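Local atomic coordinates of putative leucoanthocyanidin reductase 1 (Vitis vinifera, PDB entry 3I6I), a protein that probably catalyses the NADPH-dependent reduction of leucoanthocyanidins to flavan-3-ols such as catechin, as a Rossmann-fold enzyme of flavonoid biosynthesis. Residues F272-D275 and I276-G280; V248-T251 and E252-L256; G202-T205 and M206-V209. One frame throughout, in Å; residues are numbered along the deposited sequence.

Contact 1 of 3, residues F272-D275 and I276-G280; sequences FTHD and IFIKG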
ATOM      1  N   PHE A 272      -8.646  -2.883  10.928  1.00  6.10           N
ATOM      2  CA  PHE A 272      -8.115  -3.668   9.782  1.00  7.03           C
ATOM      3  C   PHE A 272      -7.547  -5.031  10.209  1.00  4.41           C
ATOM      4  O   PHE A 272      -7.711  -6.005   9.487  1.00  5.65           O
ATOM      5  CB  PHE A 272      -7.043  -2.888   9.060  1.00  6.69           C
ATOM      6  CG  PHE A 272      -7.530  -1.615   8.404  1.00  6.36           C
ATOM      7  CD1 PHE A 272      -8.816  -1.478   7.890  1.00 12.39           C
ATOM      8  CD2 PHE A 272      -6.671  -0.551   8.292  1.00  7.85           C
ATOM      9  CE1 PHE A 272      -9.207  -0.285   7.284  1.00 10.00           C
ATOM     10  CE2 PHE A 272      -7.059   0.617   7.662  1.00  9.66           C
ATOM     11  CZ  PHE A 272      -8.332   0.743   7.168  1.00 10.11           C
ATOM     12  N   THR A 273      -6.927  -5.092  11.400  1.00  5.37           N
ATOM     13  CA  THR A 273      -6.497  -6.384  11.999  1.00  3.25           C
ATOM     14  C   THR A 273      -7.673  -7.358  12.132  1.00  2.00           C
ATOM     15  O   THR A 273      -7.568  -8.552  11.818  1.00  3.78           O
ATOM     16  CB  THR A 273      -5.790  -6.157  13.374  1.00  6.96           C
ATOM     17  OG1 THR A 273      -4.671  -5.265  13.194  1.00  8.20           O
ATOM     18  CG2 THR A 273      -5.225  -7.485  13.945  1.00  4.04           C
ATOM     19  N   HIS A 274      -8.786  -6.878  12.658  1.00  2.00           N
ATOM     20  CA  HIS A 274     -10.016  -7.656  12.767  1.00  2.16           C
ATOM     21  C   HIS A 274     -10.493  -8.141  11.396  1.00  2.38           C
ATOM     22  O   HIS A 274     -10.806  -9.326  11.201  1.00  3.68           O
ATOM     23  CB  HIS A 274     -11.087  -6.820  13.445  1.00  2.34           C
ATOM     24  CG  HIS A 274     -12.418  -7.477  13.542  1.00  4.29           C
ATOM     25  ND1 HIS A 274     -13.439  -7.225  12.664  1.00  3.67           N
ATOM     26  CD2 HIS A 274     -12.923  -8.315  14.477  1.00  2.00           C
ATOM     27  CE1 HIS A 274     -14.499  -7.939  13.015  1.00  6.67           C
ATOM     28  NE2 HIS A 274     -14.202  -8.617  14.111  1.00  4.14           N
ATOM     29  N   ASP A 275     -10.534  -7.240  10.429  1.00  3.20           N
ATOM     30  CA  ASP A 275     -11.005  -7.593   9.101  1.00  2.51           C
ATOM     31  C   ASP A 275     -10.158  -8.719   8.483  1.00  4.04           C
ATOM     32  O   ASP A 275     -10.712  -9.656   7.878  1.00  5.73           O
ATOM     33  CB  ASP A 275     -11.044  -6.361   8.189  1.00  3.30           C
ATOM     34  CG  ASP A 275     -12.128  -6.448   7.100  1.00 10.65           C
ATOM     35  OD1 ASP A 275     -13.070  -7.333   7.121  1.00  8.55           O
ATOM     36  OD2 ASP A 275     -12.039  -5.588   6.188  1.00  8.53           O
ATOM     37  N   ILE A 276      -8.846  -8.589   8.604  1.00  3.52           N
ATOM     38  CA  ILE A 276      -7.903  -9.556   8.044  1.00  2.86           C
ATOM     39  C   ILE A 276      -7.941 -10.864   8.777  1.00  4.71           C
ATOM     40  O   ILE A 276      -8.153 -11.905   8.139  1.00  4.21           O
ATOM     41  CB  ILE A 276      -6.485  -9.035   8.015  1.00  3.45           C
ATOM     42  CG1 ILE A 276      -6.337  -7.737   7.215  1.00  4.29           C
ATOM     43  CG2 ILE A 276      -5.477 -10.144   7.603  1.00  6.30           C
ATOM     44  CD1 ILE A 276      -5.020  -6.983   7.532  1.00  6.04           C
ATOM     45  N   PHE A 277      -7.715 -10.816  10.096  1.00  3.58           N
ATOM     46  CA  PHE A 277      -7.394 -12.025  10.868  1.00  4.14           C
ATOM     47  C   PHE A 277      -8.574 -12.692  11.551  1.00  4.15           C
ATOM     48  O   PHE A 277      -8.467 -13.852  11.984  1.00  6.06           O
ATOM     49  CB  PHE A 277      -6.256 -11.751  11.824  1.00  4.51           C
ATOM     50  CG  PHE A 277      -4.969 -11.433  11.123  1.00  5.74           C
ATOM     51  CD1 PHE A 277      -4.279 -12.415  10.417  1.00  7.49           C
ATOM     52  CD2 PHE A 277      -4.478 -10.161  11.082  1.00  4.52           C
ATOM     53  CE1 PHE A 277      -3.130 -12.113   9.737  1.00  8.60           C
ATOM     54  CE2 PHE A 277      -3.327  -9.847  10.384  1.00  7.12           C
ATOM     55  CZ  PHE A 277      -2.626 -10.836   9.734  1.00  9.85           C
ATOM     56  N   ILE A 278      -9.680 -11.980  11.662  1.00  4.32           N
ATOM     57  CA  ILE A 278     -10.941 -12.575  12.102  1.00  4.00           C
ATOM     58  C   ILE A 278     -11.848 -12.889  10.913  1.00  5.74           C
ATOM     59  O   ILE A 278     -12.364 -13.996  10.809  1.00  5.32           O
ATOM     60  CB  ILE A 278     -11.666 -11.714  13.172  1.00  4.90           C
ATOM     61  CG1 ILE A 278     -10.769 -11.511  14.402  1.00  5.78           C
ATOM     62  CG2 ILE A 278     -13.054 -12.275  13.541  1.00  2.85           C
ATOM     63  CD1 ILE A 278     -10.242 -12.751  15.140  1.00  3.06           C
ATOM     64  N   LYS A 279     -12.046 -11.932  10.006  1.00  4.77           N
ATOM     65  CA  LYS A 279     -13.055 -12.091   8.971  1.00  2.52           C
ATOM     66  C   LYS A 279     -12.509 -12.597   7.619  1.00  4.22           C
ATOM     67  O   LYS A 279     -13.289 -12.913   6.759  1.00  5.85           O
ATOM     68  CB  LYS A 279     -13.835 -10.789   8.771  1.00  5.87           C
ATOM     69  CG  LYS A 279     -14.495 -10.321  10.072  1.00  7.21           C
ATOM     70  CD  LYS A 279     -15.714  -9.506   9.866  1.00 11.04           C
ATOM     71  CE  LYS A 279     -15.327  -8.157   9.372  1.00 11.62           C
ATOM     72  NZ  LYS A 279     -16.509  -7.319   9.021  1.00 13.49           N
ATOM     73  N   GLY A 280     -11.192 -12.681   7.455  1.00  4.08           N
ATOM     74  CA  GLY A 280     -10.611 -13.259   6.251  1.00  4.41           C
ATOM     75  C   GLY A 280     -10.736 -12.377   5.038  1.00  6.91           C
ATOM     76  O   GLY A 280     -10.861 -12.904   3.915  1.00  4.05           O
TER

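Contact 2 of 3, residues V248-T251 and E252-L256; sequences VTVT and EDDLL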
ATOM      1  N   VAL A 248      -0.238 -16.461  23.025  1.00  2.80           N
ATOM      2  CA  VAL A 248      -1.397 -16.053  23.793  1.00  2.00           C
ATOM      3  C   VAL A 248      -2.461 -15.594  22.820  1.00  6.02           C
ATOM      4  O   VAL A 248      -2.118 -15.092  21.763  1.00  4.62           O
ATOM      5  CB  VAL A 248      -1.046 -14.923  24.827  1.00  2.31           C
ATOM      6  CG1 VAL A 248       0.052 -15.369  25.817  1.00  5.16           C
ATOM      7  CG2 VAL A 248      -0.729 -13.557  24.119  1.00  3.36           C
ATOM      8  N   THR A 249      -3.738 -15.740  23.175  1.00  2.00           N
ATOM      9  CA  THR A 249      -4.833 -15.344  22.285  1.00  2.07           C
ATOM     10  C   THR A 249      -5.257 -13.875  22.496  1.00  3.13           C
ATOM     11  O   THR A 249      -5.431 -13.431  23.622  1.00  4.30           O
ATOM     12  CB  THR A 249      -6.076 -16.211  22.555  1.00  9.13           C
ATOM     13  OG1 THR A 249      -5.719 -17.562  22.315  1.00  9.96           O
ATOM     14  CG2 THR A 249      -7.265 -15.821  21.634  1.00  6.88           C
ATOM     15  N   VAL A 250      -5.407 -13.161  21.403  1.00  2.80           N
ATOM     16  CA  VAL A 250      -6.110 -11.855  21.379  1.00  2.65           C
ATOM     17  C   VAL A 250      -7.430 -12.152  20.681  1.00  5.56           C
ATOM     18  O   VAL A 250      -7.452 -12.613  19.532  1.00  5.51           O
ATOM     19  CB  VAL A 250      -5.259 -10.789  20.659  1.00  2.95           C
ATOM     20  CG1 VAL A 250      -6.087  -9.539  20.364  1.00  3.55           C
ATOM     21  CG2 VAL A 250      -4.021 -10.453  21.427  1.00  2.31           C
ATOM     22  N   THR A 251      -8.538 -11.958  21.394  1.00  2.00           N
ATOM     23  CA  THR A 251      -9.825 -12.313  20.913  1.00  3.22           C
ATOM     24  C   THR A 251     -10.363 -11.268  19.904  1.00  4.68           C
ATOM     25  O   THR A 251      -9.887 -10.123  19.832  1.00  3.40           O
ATOM     26  CB  THR A 251     -10.862 -12.433  22.053  1.00  4.62           C
ATOM     27  OG1 THR A 251     -11.041 -11.164  22.693  1.00  3.42           O
ATOM     28  CG2 THR A 251     -10.504 -13.542  23.102  1.00  3.91           C
ATOM     29  N   GLU A 252     -11.386 -11.668  19.168  1.00  5.23           N
ATOM     30  CA  GLU A 252     -12.128 -10.751  18.302  1.00  3.82           C
ATOM     31  C   GLU A 252     -12.641  -9.552  19.135  1.00  4.11           C
ATOM     32  O   GLU A 252     -12.560  -8.411  18.713  1.00  2.67           O
ATOM     33  CB  GLU A 252     -13.303 -11.446  17.640  1.00  5.89           C
ATOM     34  CG  GLU A 252     -14.360 -10.490  17.094  1.00  5.82           C
ATOM     35  CD  GLU A 252     -15.384 -11.201  16.205  1.00 10.96           C
ATOM     36  OE1 GLU A 252     -15.707 -12.348  16.545  1.00  7.48           O
ATOM     37  OE2 GLU A 252     -15.913 -10.619  15.220  1.00  5.02           O
ATOM     38  N   ASP A 253     -13.170  -9.823  20.316  1.00  3.02           N
ATOM     39  CA  ASP A 253     -13.742  -8.748  21.115  1.00  6.79           C
ATOM     40  C   ASP A 253     -12.669  -7.774  21.618  1.00  7.51           C
ATOM     41  O   ASP A 253     -12.946  -6.565  21.743  1.00  4.62           O
ATOM     42  CB  ASP A 253     -14.629  -9.290  22.237  1.00  7.88           C
ATOM     43  CG  ASP A 253     -16.117  -9.447  21.789  1.00 13.58           C
ATOM     44  OD1 ASP A 253     -16.457  -9.363  20.557  1.00 19.96           O
ATOM     45  OD2 ASP A 253     -16.959  -9.641  22.663  1.00 24.90           O
ATOM     46  N   ASP A 254     -11.466  -8.288  21.906  1.00  2.42           N
ATOM     47  CA  ASP A 254     -10.300  -7.419  22.197  1.00  3.50           C
ATOM     48  C   ASP A 254     -10.080  -6.406  21.068  1.00  2.00           C
ATOM     49  O   ASP A 254      -9.943  -5.219  21.298  1.00  2.78           O
ATOM     50  CB  ASP A 254      -9.009  -8.217  22.432  1.00  3.49           C
ATOM     51  CG  ASP A 254      -9.039  -9.111  23.711  1.00  3.48           C
ATOM     52  OD1 ASP A 254      -9.797  -8.802  24.668  1.00  7.08           O
ATOM     53  OD2 ASP A 254      -8.242 -10.115  23.776  1.00  6.82           O
ATOM     54  N   LEU A 255     -10.056  -6.885  19.838  1.00  3.65           N
ATOM     55  CA  LEU A 255      -9.815  -5.995  18.704  1.00  2.50           C
ATOM     56  C   LEU A 255     -10.989  -5.044  18.494  1.00  2.00           C
ATOM     57  O   LEU A 255     -10.762  -3.898  18.178  1.00  2.92           O
ATOM     58  CB  LEU A 255      -9.538  -6.816  17.455  1.00  3.66           C
ATOM     59  CG  LEU A 255      -8.301  -7.697  17.424  1.00  2.00           C
ATOM     60  CD1 LEU A 255      -8.348  -8.649  16.146  1.00  2.68           C
ATOM     61  CD2 LEU A 255      -7.020  -6.827  17.427  1.00  3.87           C
ATOM     62  N   LEU A 256     -12.223  -5.512  18.658  1.00  2.00           N
ATOM     63  CA  LEU A 256     -13.373  -4.640  18.497  1.00  2.97           C
ATOM     64  C   LEU A 256     -13.373  -3.562  19.574  1.00  2.55           C
ATOM     65  O   LEU A 256     -13.719  -2.447  19.287  1.00  2.00           O
ATOM     66  CB  LEU A 256     -14.679  -5.445  18.493  1.00  4.24           C
ATOM     67  CG  LEU A 256     -14.862  -6.355  17.280  1.00  2.53           C
ATOM     68  CD1 LEU A 256     -16.190  -7.140  17.435  1.00  5.67           C
ATOM     69  CD2 LEU A 256     -14.865  -5.541  15.976  1.00  6.17           C
TER
HETATM   70  O   HOH W   1      -7.599 -12.298  25.004  1.00 14.23           O

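Contact 3 of 3, residues G202-T205 and M206-V209; sequences GKFT and MKTV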
ATOM      1  N   GLY A 202       6.799  -2.127  -4.365  1.00  5.45           N
ATOM      2  CA  GLY A 202       7.290  -1.130  -5.314  1.00  3.58           C
ATOM      3  C   GLY A 202       7.514  -1.693  -6.713  1.00  5.28           C
ATOM      4  O   GLY A 202       7.056  -1.148  -7.715  1.00  4.33           O
ATOM      5  N   LYS A 203       8.215  -2.817  -6.795  1.00  2.92           N
ATOM      6  CA  LYS A 203       8.611  -3.366  -8.077  1.00  2.31           C
ATOM      7  C   LYS A 203       7.392  -3.697  -8.917  1.00  4.26           C
ATOM      8  O   LYS A 203       7.287  -3.303 -10.105  1.00  4.68           O
ATOM      9  CB  LYS A 203       9.429  -4.626  -7.830  1.00  6.97           C
ATOM     10  CG  LYS A 203       9.856  -5.379  -9.080  1.00  7.22           C
ATOM     11  CD  LYS A 203      10.661  -6.634  -8.645  1.00 10.72           C
ATOM     12  CE  LYS A 203      10.602  -7.735  -9.705  1.00 16.74           C
ATOM     13  NZ  LYS A 203      11.424  -8.943  -9.273  1.00 13.15           N
ATOM     14  N   PHE A 204       6.461  -4.419  -8.311  1.00  5.78           N
ATOM     15  CA  PHE A 204       5.319  -4.899  -9.064  1.00  3.69           C
ATOM     16  C   PHE A 204       4.318  -3.786  -9.328  1.00  5.75           C
ATOM     17  O   PHE A 204       3.783  -3.744 -10.403  1.00  5.78           O
ATOM     18  CB  PHE A 204       4.707  -6.149  -8.452  1.00  5.98           C
ATOM     19  CG  PHE A 204       5.603  -7.348  -8.580  1.00  6.31           C
ATOM     20  CD1 PHE A 204       5.795  -7.945  -9.812  1.00  6.52           C
ATOM     21  CD2 PHE A 204       6.276  -7.868  -7.483  1.00  8.75           C
ATOM     22  CE1 PHE A 204       6.630  -9.024  -9.951  1.00  3.95           C
ATOM     23  CE2 PHE A 204       7.109  -8.975  -7.620  1.00 10.63           C
ATOM     24  CZ  PHE A 204       7.295  -9.552  -8.841  1.00  8.75           C
ATOM     25  N   THR A 205       4.141  -2.848  -8.393  1.00  3.43           N
ATOM     26  CA  THR A 205       3.365  -1.665  -8.699  1.00  4.13           C
ATOM     27  C   THR A 205       3.833  -0.944  -9.964  1.00  6.36           C
ATOM     28  O   THR A 205       3.008  -0.564 -10.838  1.00  5.11           O
ATOM     29  CB  THR A 205       3.358  -0.680  -7.511  1.00  4.69           C
ATOM     30  OG1 THR A 205       2.639  -1.245  -6.421  1.00  6.83           O
ATOM     31  CG2 THR A 205       2.701   0.690  -7.914  1.00  4.13           C
ATOM     32  N   MET A 206       5.138  -0.716 -10.082  1.00  6.03           N
ATOM     33  CA  MET A 206       5.615   0.066 -11.185  1.00  4.75           C
ATOM     34  C   MET A 206       5.446  -0.694 -12.501  1.00  3.65           C
ATOM     35  O   MET A 206       5.291  -0.057 -13.535  1.00  5.33           O
ATOM     36  CB  MET A 206       7.038   0.598 -10.936  1.00  4.61           C
ATOM     37  CG  MET A 206       7.040   1.708  -9.850  1.00 12.85           C
ATOM     38  SD  MET A 206       5.723   2.995 -10.052  1.00  8.67           S
ATOM     39  CE  MET A 206       6.114   3.564 -11.674  1.00  5.30           C
ATOM     40  N   LYS A 207       5.456  -2.033 -12.496  1.00  5.16           N
ATOM     41  CA  LYS A 207       5.227  -2.811 -13.736  0.50  4.66           C
ATOM     42  C   LYS A 207       3.822  -2.598 -14.269  1.00  4.06           C
ATOM     43  O   LYS A 207       3.587  -2.648 -15.484  1.00  5.98           O
ATOM     44  CB  LYS A 207       5.378  -4.331 -13.495  0.50  6.94           C
ATOM     45  CG  LYS A 207       6.731  -4.776 -12.990  0.50  2.00           C
ATOM     46  CD  LYS A 207       6.847  -6.307 -13.001  0.50  2.00           C
ATOM     47  CE  LYS A 207       8.238  -6.781 -12.593  0.50  5.90           C
ATOM     48  NZ  LYS A 207       9.303  -6.564 -13.623  0.50  3.78           N
ATOM     49  N   THR A 208       2.874  -2.376 -13.362  1.00  5.31           N
ATOM     50  CA  THR A 208       1.462  -2.262 -13.734  1.00  5.03           C
ATOM     51  C   THR A 208       1.094  -0.981 -14.478  1.00  6.39           C
ATOM     52  O   THR A 208       0.055  -0.965 -15.163  1.00  5.63           O
ATOM     53  CB  THR A 208       0.501  -2.384 -12.508  1.00  4.00           C
ATOM     54  OG1 THR A 208       0.495  -1.158 -11.733  1.00  4.83           O
ATOM     55  CG2 THR A 208       0.797  -3.658 -11.662  1.00  4.30           C
ATOM     56  N   VAL A 209       1.920   0.069 -14.386  1.00  4.25           N
ATOM     57  CA  VAL A 209       1.419   1.434 -14.713  1.00  4.95           C
ATOM     58  C   VAL A 209       1.111   1.607 -16.190  1.00  6.14           C
ATOM     59  O   VAL A 209       0.304   2.481 -16.580  1.00  6.09           O
ATOM     60  CB  VAL A 209       2.338   2.587 -14.223  1.00  3.46           C
ATOM     61  CG1 VAL A 209       2.426   2.578 -12.644  1.00  4.06           C
ATOM     62  CG2 VAL A 209       3.764   2.499 -14.870  1.00  3.64           C
TER

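Contact 1 of 3, residues F272-D275 and I276-G280
His274 and Asp275 meet Ile278 and Lys279 in a local, largely buried contact at the C-terminal end of helix 266-277, which packs on helix 252-260 and strand 193-196. The carbonyl of His274 grips two donors: Ile278 N at 2.9 Å and Lys279 N at 3.1 Å from His274 O. The imidazole lies obliquely against both side chains. Ile278 CB makes an off-centre CH-pi contact, 4.2 Å from the centroid of the His274 ring, and Lys279 CD approaches His274 CE1 to 3.7 Å. Chi1 of 177° sets His274 CG opposite its own backbone N, and from there NE2 reaches Glu252 of helix 252-260. The bond from Lys279 N spans five residues, a pi-turn that widens the last turn of the helix, and Gly280, with positive phi (73°), is the first residue to leave helical angles. Lys279 bends at chi3 across Asp275, its CE 3.3 Å from Asp275 OD1. The salt bridge itself is long, 3.9 Å from Lys279 NZ to Asp275 OD1, and the ammonium also bonds Asp128 O. One turn back, the Phe272 side chain comes within about 6 Å of the bound NADPH.

Contact 2 of 3, residues V248-T251 and E252-L256
Asp254 OD2 takes the backbone N-H of Thr251 from well above the plane of its carboxylate, 46° out of it, and still holds the bond at 3.0 Å from Thr251 N. The same oxygen also receives a water at 2.6 Å from Asp254 OD2, and that water donates to Thr249 O as well, so the carboxylate reaches back along the end of the strand. In return, the hydroxyl of Thr251 accepts from the backbone of Asp254, with Thr251 OG1 3.0 Å from Asp254 N. Side chain to backbone in both directions makes this a capping box, with Thr251 as the N-cap of helix 252-260. Chi1 of 63° tucks Thr251 OG1 between its own backbone N and carbonyl carbon, which is what brings the hydroxyl round to the first helical turn. The two residues are thus locked to each other, and the acid, sitting at a helix N terminus, is likely to be stabilised in its charged form. The first regular helical bond follows at once, Leu255 N to Thr251 O at 3.2 Å. Beside the polar cap runs a small apolar seam: Val250 CG1 rests on Asp254 CB at 3.8 Å and on Leu255 CD2 at 4.1 Å. The helix sets off at 50° to the strand direction, with the cap at the junction. Strand 247-250 pairs in parallel with strand 183-186, whose Tyr186 touches both Val250 and Leu255; Leu255 and Leu256 also lean on Thr273 and His274, respectively, of helix 266-277.

Contact 3 of 3, residues G202-T205 and M206-V209
Thr208 folds back over the carbonyls of Phe204 and Thr205 near the end of helix 198-208. Starting from its backbone, CB of Thr208 lies 3.5 Å from Thr205 O. With chi1 at 76°, the oxygen branch stands between backbone N and carbonyl carbon, and Thr208 OG1 donates to Thr205 O at 2.7 Å. The methyl goes the other way, its CG2 coming to 3.2 Å from Phe204 O. Thr208 N adds only weak bonds to those two carbonyls, so the hydroxyl supplies the firmer grip where the backbone ladder slackens. A valine here would probably leave Thr205 O with just the weak backbone donor and a methyl facing it in place of the hydroxyl.

Two residues earlier, Met206 N still bonds Gly202 O regularly, at 3.1 Å. Lys207 runs alongside the Phe204 ring in the conformer modelled here, one of two, so that contact is tentative. Phe204 also stacks on Phe304, while Asp302 forms a salt bridge with Lys203 and a long, weak ion pair with Lys207.

Thr205 gives its own hydroxyl to Ile201 O. Both threonines therefore spend their polar groups on carbonyls of their own helix, which probably helps this face pack on Leu116 and Ile157 of strands 114-116 and 155-158.

In the fold
Along the chain the order is contact 3, contact 2, contact 1, strictly in series: none encloses or crosses another, and each joins adjoining residues, closing no more than a turn. Contact 3 comes first, on helix 198-208, which lies against strands 114-116 and 155-158 and helix 21-32 of the Rossmann part. The chain next reaches strand 247-250, where contact 2 starts helix 252-260; helix 266-277 follows and contact 1 ends it. Contacts 1 and 2 touch, their centres about 11 Å apart, joining the two successive helices. Contact 3 stands across the chain's centre from both, its centre about 26 Å from that of contact 1 and about 35 Å from that of contact 2.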